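Local coordinates for YerB protein (Bacillus subtilis, PDB 2PSB) that is a putative membrane lipoprotein of unknown function that interacts with PcrA, although that interaction is not essential for cell viability, at residues A[247-259]-A[267-279]. Residues are numbered along the deposited sequence; the frame is centred on the assembly and turned at random.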
ATOM      1  N   ARG A 247      11.626   9.275  11.143  1.00 58.09           N
ATOM      2  CA  ARG A 247      10.506  10.189  11.081  1.00 57.27           C
ATOM      3  C   ARG A 247       9.163   9.486  11.101  1.00 56.11           C
ATOM      4  O   ARG A 247       9.028   8.344  10.660  1.00 56.56           O
ATOM      5  CB  ARG A 247      10.596  11.079   9.837  1.00 57.84           C
ATOM      6  CG  ARG A 247      10.583  10.338   8.514  1.00 60.45           C
ATOM      7  CD  ARG A 247      11.883   9.590   8.287  1.00 62.72           C
ATOM      8  NE  ARG A 247      12.042   9.150   6.904  1.00 64.54           N
ATOM      9  CZ  ARG A 247      12.093   9.971   5.857  1.00 65.90           C
ATOM     10  NH1 ARG A 247      12.245   9.476   4.637  1.00 66.19           N
ATOM     11  NH2 ARG A 247      11.986  11.285   6.027  1.00 65.30           N
ATOM     12  N   ASP A 248       8.175  10.194  11.631  1.00 53.42           N
ATOM     13  CA  ASP A 248       6.819   9.697  11.714  1.00 50.51           C
ATOM     14  C   ASP A 248       6.022  10.506  10.703  1.00 48.75           C
ATOM     15  O   ASP A 248       6.530  11.480  10.139  1.00 47.40           O
ATOM     16  CB  ASP A 248       6.269   9.906  13.127  1.00 51.05           C
ATOM     17  CG  ASP A 248       4.935   9.227  13.340  1.00 52.02           C
ATOM     18  OD1 ASP A 248       4.770   8.080  12.879  1.00 53.32           O
ATOM     19  OD2 ASP A 248       4.052   9.835  13.981  1.00 53.51           O
ATOM     20  N   ILE A 249       4.786  10.091  10.458  1.00 45.82           N
ATOM     21  CA  ILE A 249       3.924  10.783   9.516  1.00 42.31           C
ATOM     22  C   ILE A 249       2.557  11.007  10.148  1.00 42.90           C
ATOM     23  O   ILE A 249       1.831  10.057  10.448  1.00 42.03           O
ATOM     24  CB  ILE A 249       3.763   9.973   8.204  1.00 41.37           C
ATOM     25  CG1 ILE A 249       5.129   9.798   7.538  1.00 40.88           C
ATOM     26  CG2 ILE A 249       2.816  10.688   7.262  1.00 39.71           C
ATOM     27  CD1 ILE A 249       5.098   9.001   6.248  1.00 39.34           C
ATOM     28  N   ASP A 250       2.217  12.273  10.365  1.00 42.73           N
ATOM     29  CA  ASP A 250       0.942  12.618  10.961  1.00 42.14           C
ATOM     30  C   ASP A 250      -0.178  12.305   9.978  1.00 43.15           C
ATOM     31  O   ASP A 250      -0.387  13.032   9.007  1.00 43.25           O
ATOM     32  CB  ASP A 250       0.918  14.102  11.331  1.00 44.30           C
ATOM     33  CG  ASP A 250      -0.365  14.507  12.026  1.00 46.04           C
ATOM     34  OD1 ASP A 250      -0.463  15.678  12.453  1.00 47.01           O
ATOM     35  OD2 ASP A 250      -1.279  13.659  12.146  1.00 44.11           O
ATOM     36  N   LEU A 251      -0.886  11.212  10.241  1.00 43.07           N
ATOM     37  CA  LEU A 251      -1.991  10.771   9.398  1.00 43.51           C
ATOM     38  C   LEU A 251      -3.333  11.045  10.051  1.00 44.10           C
ATOM     39  O   LEU A 251      -4.325  10.405   9.713  1.00 43.70           O
ATOM     40  CB  LEU A 251      -1.880   9.271   9.131  1.00 43.53           C
ATOM     41  CG  LEU A 251      -0.727   8.809   8.249  1.00 41.89           C
ATOM     42  CD1 LEU A 251      -0.717   7.287   8.182  1.00 41.78           C
ATOM     43  CD2 LEU A 251      -0.877   9.422   6.870  1.00 40.32           C
ATOM     44  N   GLU A 252      -3.372  11.998  10.971  1.00 45.36           N
ATOM     45  CA  GLU A 252      -4.613  12.300  11.669  1.00 46.78           C
ATOM     46  C   GLU A 252      -5.057  13.755  11.521  1.00 46.17           C
ATOM     47  O   GLU A 252      -6.251  14.050  11.516  1.00 46.28           O
ATOM     48  CB  GLU A 252      -4.447  11.944  13.148  1.00 49.38           C
ATOM     49  CG  GLU A 252      -5.739  11.661  13.883  1.00 52.81           C
ATOM     50  CD  GLU A 252      -5.488  11.002  15.225  1.00 55.09           C
ATOM     51  OE1 GLU A 252      -6.469  10.631  15.908  1.00 54.74           O
ATOM     52  OE2 GLU A 252      -4.303  10.852  15.595  1.00 56.28           O
ATOM     53  N   SER A 253      -4.090  14.656  11.381  1.00 47.14           N
ATOM     54  CA  SER A 253      -4.371  16.084  11.248  1.00 46.65           C
ATOM     55  C   SER A 253      -5.115  16.470   9.972  1.00 45.74           C
ATOM     56  O   SER A 253      -5.622  17.589   9.866  1.00 45.27           O
ATOM     57  CB  SER A 253      -3.061  16.877  11.323  1.00 48.78           C
ATOM     58  OG  SER A 253      -3.288  18.274  11.180  1.00 52.60           O
ATOM     59  N   GLY A 254      -5.188  15.551   9.010  1.00 43.96           N
ATOM     60  CA  GLY A 254      -5.867  15.855   7.761  1.00 42.51           C
ATOM     61  C   GLY A 254      -4.982  16.769   6.934  1.00 42.46           C
ATOM     62  O   GLY A 254      -3.914  17.173   7.382  1.00 42.28           O
ATOM     63  N   GLY A 255      -5.412  17.103   5.725  1.00 43.52           N
ATOM     64  CA  GLY A 255      -4.599  17.967   4.891  1.00 41.93           C
ATOM     65  C   GLY A 255      -5.052  17.970   3.452  1.00 40.41           C
ATOM     66  O   GLY A 255      -6.209  17.687   3.164  1.00 41.19           O
ATOM     67  N   LYS A 256      -4.144  18.275   2.535  1.00 41.06           N
ATOM     68  CA  LYS A 256      -4.499  18.329   1.123  1.00 40.29           C
ATOM     69  C   LYS A 256      -3.977  17.168   0.288  1.00 39.20           C
ATOM     70  O   LYS A 256      -3.108  16.411   0.723  1.00 38.44           O
ATOM     71  CB  LYS A 256      -4.014  19.649   0.530  1.00 43.03           C
ATOM     72  CG  LYS A 256      -2.574  19.981   0.866  1.00 44.52           C
ATOM     73  CD  LYS A 256      -2.230  21.410   0.453  1.00 48.45           C
ATOM     74  CE  LYS A 256      -3.023  22.442   1.247  1.00 47.75           C
ATOM     75  NZ  LYS A 256      -4.506  22.288   1.117  1.00 48.40           N
ATOM     76  N   GLY A 257      -4.515  17.042  -0.922  1.00 37.35           N
ATOM     77  CA  GLY A 257      -4.093  15.972  -1.799  1.00 37.90           C
ATOM     78  C   GLY A 257      -4.658  16.085  -3.196  1.00 36.90           C
ATOM     79  O   GLY A 257      -5.433  16.987  -3.487  1.00 37.55           O
ATOM     80  N   LEU A 258      -4.256  15.152  -4.052  1.00 36.53           N
ATOM     81  CA  LEU A 258      -4.678  15.092  -5.443  1.00 34.26           C
ATOM     82  C   LEU A 258      -5.265  13.726  -5.747  1.00 33.34           C
ATOM     83  O   LEU A 258      -4.759  12.708  -5.294  1.00 34.20           O
ATOM     84  CB  LEU A 258      -3.479  15.330  -6.362  1.00 34.01           C
ATOM     85  CG  LEU A 258      -2.960  16.750  -6.603  1.00 35.23           C
ATOM     86  CD1 LEU A 258      -3.391  17.718  -5.506  1.00 35.55           C
ATOM     87  CD2 LEU A 258      -1.467  16.674  -6.706  1.00 32.51           C
ATOM     88  N   LEU A 259      -6.320  13.705  -6.545  1.00 33.43           N
ATOM     89  CA  LEU A 259      -6.966  12.458  -6.907  1.00 31.63           C
ATOM     90  C   LEU A 259      -7.050  12.332  -8.422  1.00 32.66           C
ATOM     91  O   LEU A 259      -7.646  13.179  -9.088  1.00 33.50           O
ATOM     92  CB  LEU A 259      -8.364  12.410  -6.292  1.00 28.01           C
ATOM     93  CG  LEU A 259      -9.161  11.121  -6.495  1.00 28.53           C
ATOM     94  CD1 LEU A 259      -8.420   9.909  -5.861  1.00 24.89           C
ATOM     95  CD2 LEU A 259     -10.531  11.301  -5.864  1.00 26.12           C
ATOM     96  N   GLU A 267      -8.281  18.405  -7.338  1.00 40.25           N
ATOM     97  CA  GLU A 267      -7.567  18.951  -6.196  1.00 41.72           C
ATOM     98  C   GLU A 267      -8.430  18.627  -4.994  1.00 39.96           C
ATOM     99  O   GLU A 267      -9.644  18.804  -5.031  1.00 39.88           O
ATOM    100  CB  GLU A 267      -7.387  20.463  -6.327  1.00 43.12           C
ATOM    101  CG  GLU A 267      -6.003  20.879  -6.786  1.00 46.57           C
ATOM    102  CD  GLU A 267      -5.758  22.370  -6.606  1.00 50.38           C
ATOM    103  OE1 GLU A 267      -6.253  23.167  -7.437  1.00 49.33           O
ATOM    104  OE2 GLU A 267      -5.082  22.739  -5.618  1.00 50.29           O
ATOM    105  N   THR A 268      -7.822  18.147  -3.922  1.00 39.01           N
ATOM    106  CA  THR A 268      -8.633  17.799  -2.770  1.00 38.59           C
ATOM    107  C   THR A 268      -7.914  17.906  -1.446  1.00 37.34           C
ATOM    108  O   THR A 268      -6.747  18.286  -1.375  1.00 36.68           O
ATOM    109  CB  THR A 268      -9.174  16.358  -2.908  1.00 38.42           C
ATOM    110  OG1 THR A 268     -10.139  16.112  -1.878  1.00 45.72           O
ATOM    111  CG2 THR A 268      -8.050  15.349  -2.773  1.00 34.41           C
ATOM    112  N   ASP A 269      -8.657  17.591  -0.395  1.00 39.08           N
ATOM    113  CA  ASP A 269      -8.144  17.566   0.960  1.00 40.18           C
ATOM    114  C   ASP A 269      -8.337  16.120   1.365  1.00 39.67           C
ATOM    115  O   ASP A 269      -8.703  15.280   0.542  1.00 38.82           O
ATOM    116  CB  ASP A 269      -8.967  18.472   1.880  1.00 42.38           C
ATOM    117  CG  ASP A 269      -8.749  19.946   1.593  1.00 44.11           C
ATOM    118  OD1 ASP A 269      -7.618  20.430   1.808  1.00 45.90           O
ATOM    119  OD2 ASP A 269      -9.705  20.611   1.149  1.00 43.63           O
ATOM    120  N   TRP A 270      -8.077  15.829   2.630  1.00 40.22           N
ATOM    121  CA  TRP A 270      -8.250  14.484   3.155  1.00 39.60           C
ATOM    122  C   TRP A 270      -8.344  14.538   4.672  1.00 40.16           C
ATOM    123  O   TRP A 270      -7.650  15.318   5.327  1.00 41.66           O
ATOM    124  CB  TRP A 270      -7.092  13.568   2.740  1.00 36.85           C
ATOM    125  CG  TRP A 270      -5.760  13.949   3.314  1.00 35.50           C
ATOM    126  CD1 TRP A 270      -4.809  14.739   2.731  1.00 34.41           C
ATOM    127  CD2 TRP A 270      -5.248  13.594   4.605  1.00 34.47           C
ATOM    128  NE1 TRP A 270      -3.744  14.902   3.579  1.00 34.41           N
ATOM    129  CE2 TRP A 270      -3.987  14.213   4.737  1.00 34.04           C
ATOM    130  CE3 TRP A 270      -5.734  12.818   5.665  1.00 33.25           C
ATOM    131  CZ2 TRP A 270      -3.202  14.080   5.891  1.00 34.47           C
ATOM    132  CZ3 TRP A 270      -4.950  12.685   6.813  1.00 30.35           C
ATOM    133  CH2 TRP A 270      -3.704  13.315   6.915  1.00 32.01           C
ATOM    134  N   LYS A 271      -9.232  13.721   5.216  1.00 40.51           N
ATOM    135  CA  LYS A 271      -9.415  13.637   6.652  1.00 40.70           C
ATOM    136  C   LYS A 271      -9.294  12.161   6.984  1.00 40.29           C
ATOM    137  O   LYS A 271      -9.414  11.304   6.098  1.00 37.07           O
ATOM    138  CB  LYS A 271     -10.814  14.101   7.069  1.00 42.99           C
ATOM    139  CG  LYS A 271     -11.092  15.599   7.009  1.00 45.81           C
ATOM    140  CD  LYS A 271     -12.547  15.862   7.425  1.00 47.11           C
ATOM    141  CE  LYS A 271     -12.987  17.313   7.184  1.00 49.24           C
ATOM    142  NZ  LYS A 271     -12.322  18.296   8.084  1.00 48.57           N
ATOM    143  N   GLN A 272      -9.045  11.864   8.254  1.00 39.05           N
ATOM    144  CA  GLN A 272      -8.970  10.485   8.672  1.00 38.19           C
ATOM    145  C   GLN A 272     -10.344  10.169   9.221  1.00 38.42           C
ATOM    146  O   GLN A 272     -10.867  10.913  10.042  1.00 40.14           O
ATOM    147  CB  GLN A 272      -7.936  10.283   9.772  1.00 38.94           C
ATOM    148  CG  GLN A 272      -7.664   8.811  10.050  1.00 41.56           C
ATOM    149  CD  GLN A 272      -6.798   8.587  11.275  1.00 43.61           C
ATOM    150  OE1 GLN A 272      -7.300   8.460  12.391  1.00 43.90           O
ATOM    151  NE2 GLN A 272      -5.490   8.553  11.072  1.00 43.45           N
ATOM    152  N   VAL A 273     -10.936   9.085   8.742  1.00 37.11           N
ATOM    153  CA  VAL A 273     -12.246   8.653   9.206  1.00 35.36           C
ATOM    154  C   VAL A 273     -12.130   7.171   9.525  1.00 34.47           C
ATOM    155  O   VAL A 273     -11.964   6.340   8.635  1.00 34.92           O
ATOM    156  CB  VAL A 273     -13.320   8.867   8.131  1.00 34.56           C
ATOM    157  CG1 VAL A 273     -14.685   8.545   8.701  1.00 32.78           C
ATOM    158  CG2 VAL A 273     -13.281  10.298   7.633  1.00 33.00           C
ATOM    159  N   ASN A 274     -12.177   6.858  10.813  1.00 34.52           N
ATOM    160  CA  ASN A 274     -12.059   5.487  11.279  1.00 33.89           C
ATOM    161  C   ASN A 274     -10.813   4.772  10.764  1.00 32.63           C
ATOM    162  O   ASN A 274     -10.909   3.682  10.207  1.00 31.37           O
ATOM    163  CB  ASN A 274     -13.308   4.696  10.900  1.00 34.81           C
ATOM    164  CG  ASN A 274     -14.557   5.250  11.551  1.00 38.15           C
ATOM    165  OD1 ASN A 274     -14.556   5.570  12.742  1.00 36.72           O
ATOM    166  ND2 ASN A 274     -15.635   5.355  10.779  1.00 35.75           N
ATOM    167  N   GLY A 275      -9.654   5.406  10.949  1.00 31.63           N
ATOM    168  CA  GLY A 275      -8.387   4.830  10.527  1.00 29.58           C
ATOM    169  C   GLY A 275      -8.094   4.849   9.041  1.00 30.66           C
ATOM    170  O   GLY A 275      -7.120   4.246   8.587  1.00 30.30           O
ATOM    171  N   ARG A 276      -8.929   5.525   8.264  1.00 30.67           N
ATOM    172  CA  ARG A 276      -8.706   5.577   6.827  1.00 32.00           C
ATOM    173  C   ARG A 276      -8.515   7.016   6.368  1.00 33.10           C
ATOM    174  O   ARG A 276      -9.083   7.939   6.947  1.00 31.12           O
ATOM    175  CB  ARG A 276      -9.888   4.951   6.081  1.00 32.04           C
ATOM    176  CG  ARG A 276     -10.174   3.500   6.468  1.00 30.05           C
ATOM    177  CD  ARG A 276     -11.419   2.960   5.752  1.00 29.97           C
ATOM    178  NE  ARG A 276     -11.746   1.599   6.185  1.00 29.30           N
ATOM    179  CZ  ARG A 276     -12.737   0.864   5.695  1.00 27.64           C
ATOM    180  NH1 ARG A 276     -13.528   1.345   4.744  1.00 25.21           N
ATOM    181  NH2 ARG A 276     -12.929  -0.359   6.155  1.00 26.75           N
ATOM    182  N   ILE A 277      -7.699   7.192   5.335  1.00 33.19           N
ATOM    183  CA  ILE A 277      -7.440   8.503   4.765  1.00 33.93           C
ATOM    184  C   ILE A 277      -8.520   8.714   3.716  1.00 33.30           C
ATOM    185  O   ILE A 277      -8.530   8.074   2.670  1.00 32.36           O
ATOM    186  CB  ILE A 277      -6.031   8.547   4.144  1.00 33.32           C
ATOM    187  CG1 ILE A 277      -5.005   8.262   5.245  1.00 34.13           C
ATOM    188  CG2 ILE A 277      -5.780   9.893   3.487  1.00 32.38           C
ATOM    189  CD1 ILE A 277      -3.591   8.052   4.744  1.00 36.45           C
ATOM    190  N   VAL A 278      -9.448   9.609   4.019  1.00 33.15           N
ATOM    191  CA  VAL A 278     -10.556   9.867   3.117  1.00 30.72           C
ATOM    192  C   VAL A 278     -10.440  11.170   2.352  1.00 29.64           C
ATOM    193  O   VAL A 278     -10.312  12.228   2.949  1.00 31.59           O
ATOM    194  CB  VAL A 278     -11.890   9.892   3.897  1.00 29.64           C
ATOM    195  CG1 VAL A 278     -13.061   9.949   2.935  1.00 31.16           C
ATOM    196  CG2 VAL A 278     -11.979   8.688   4.810  1.00 27.03           C
ATOM    197  N   PRO A 279     -10.485  11.106   1.009  1.00 29.22           N
ATOM    198  CA  PRO A 279     -10.395  12.330   0.203  1.00 28.51           C
ATOM    199  C   PRO A 279     -11.736  13.062   0.343  1.00 29.45           C
ATOM    200  O   PRO A 279     -12.796  12.462   0.159  1.00 27.96           O
ATOM    201  CB  PRO A 279     -10.165  11.798  -1.210  1.00 25.83           C
ATOM    202  CG  PRO A 279     -10.936  10.478  -1.193  1.00 24.87           C
ATOM    203  CD  PRO A 279     -10.591   9.905   0.157  1.00 27.32           C
TER
HETATM  204  O   HOH W   1      -8.393  14.098  10.032  1.00 39.48           O
HETATM  205  O   HOH W   2      -3.277   8.662  13.215  1.00 59.78           O
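Trp270 lies flat against the backbone of Gly254 and Gly255, where strand 255-259 pairs with residues 267-270 of its partner in an antiparallel beta hairpin. Gly254 CA sits 3.4 Å from the centroid of the six-membered ring of Trp270, 13° off its normal, while Gly255 CA stands more obliquely over the five-membered ring; both are CH-pi contacts. With chi1 at 65°, CG of Trp270 is held between its own backbone N and carbonyl carbon, which lays the indole across to the neighbouring strand. Neither glycine could readily carry a side chain: a CB on Gly254 would run into Trp270 O, and one on Gly255 would press on Trp270 NE1. Gly255 and Trp270 also exchange two backbone hydrogen bonds, Gly255 N to Trp270 O at 2.9 Å and Trp270 N to Gly255 O. Gly257 and Thr268 repeat the pattern one hydrogen-bonded pair further along. On the opposite face of this ladder Lys256 NZ makes a long salt bridge to Asp269 OD1, 3.7 Å away.

At the far rim of the indole, CZ3 of Trp270 lies 3.7 Å from Leu251 O, and that oxygen takes a weak hydrogen bond from Gln272 NE2. Nearby, CD2 of Leu251 meets CD1 of Ile277, and both side chains rest on Leu92 of helix 87-94. The indole NE1 donates to Glu235 O on strand 230-240, tying the hairpin to its neighbour; an alanine in place of Trp270 would probably cost Glu235 O the indole donor and open a gap under the two glycines.

Further out, in the loop before the glycines, Asp250 OD2 extends an Asx turn to an Asx motif: it accepts from Ser253 N above the carboxylate plane, and closes the turn itself with Glu252 N, at 2.9 Å, nearly along its C-O axis.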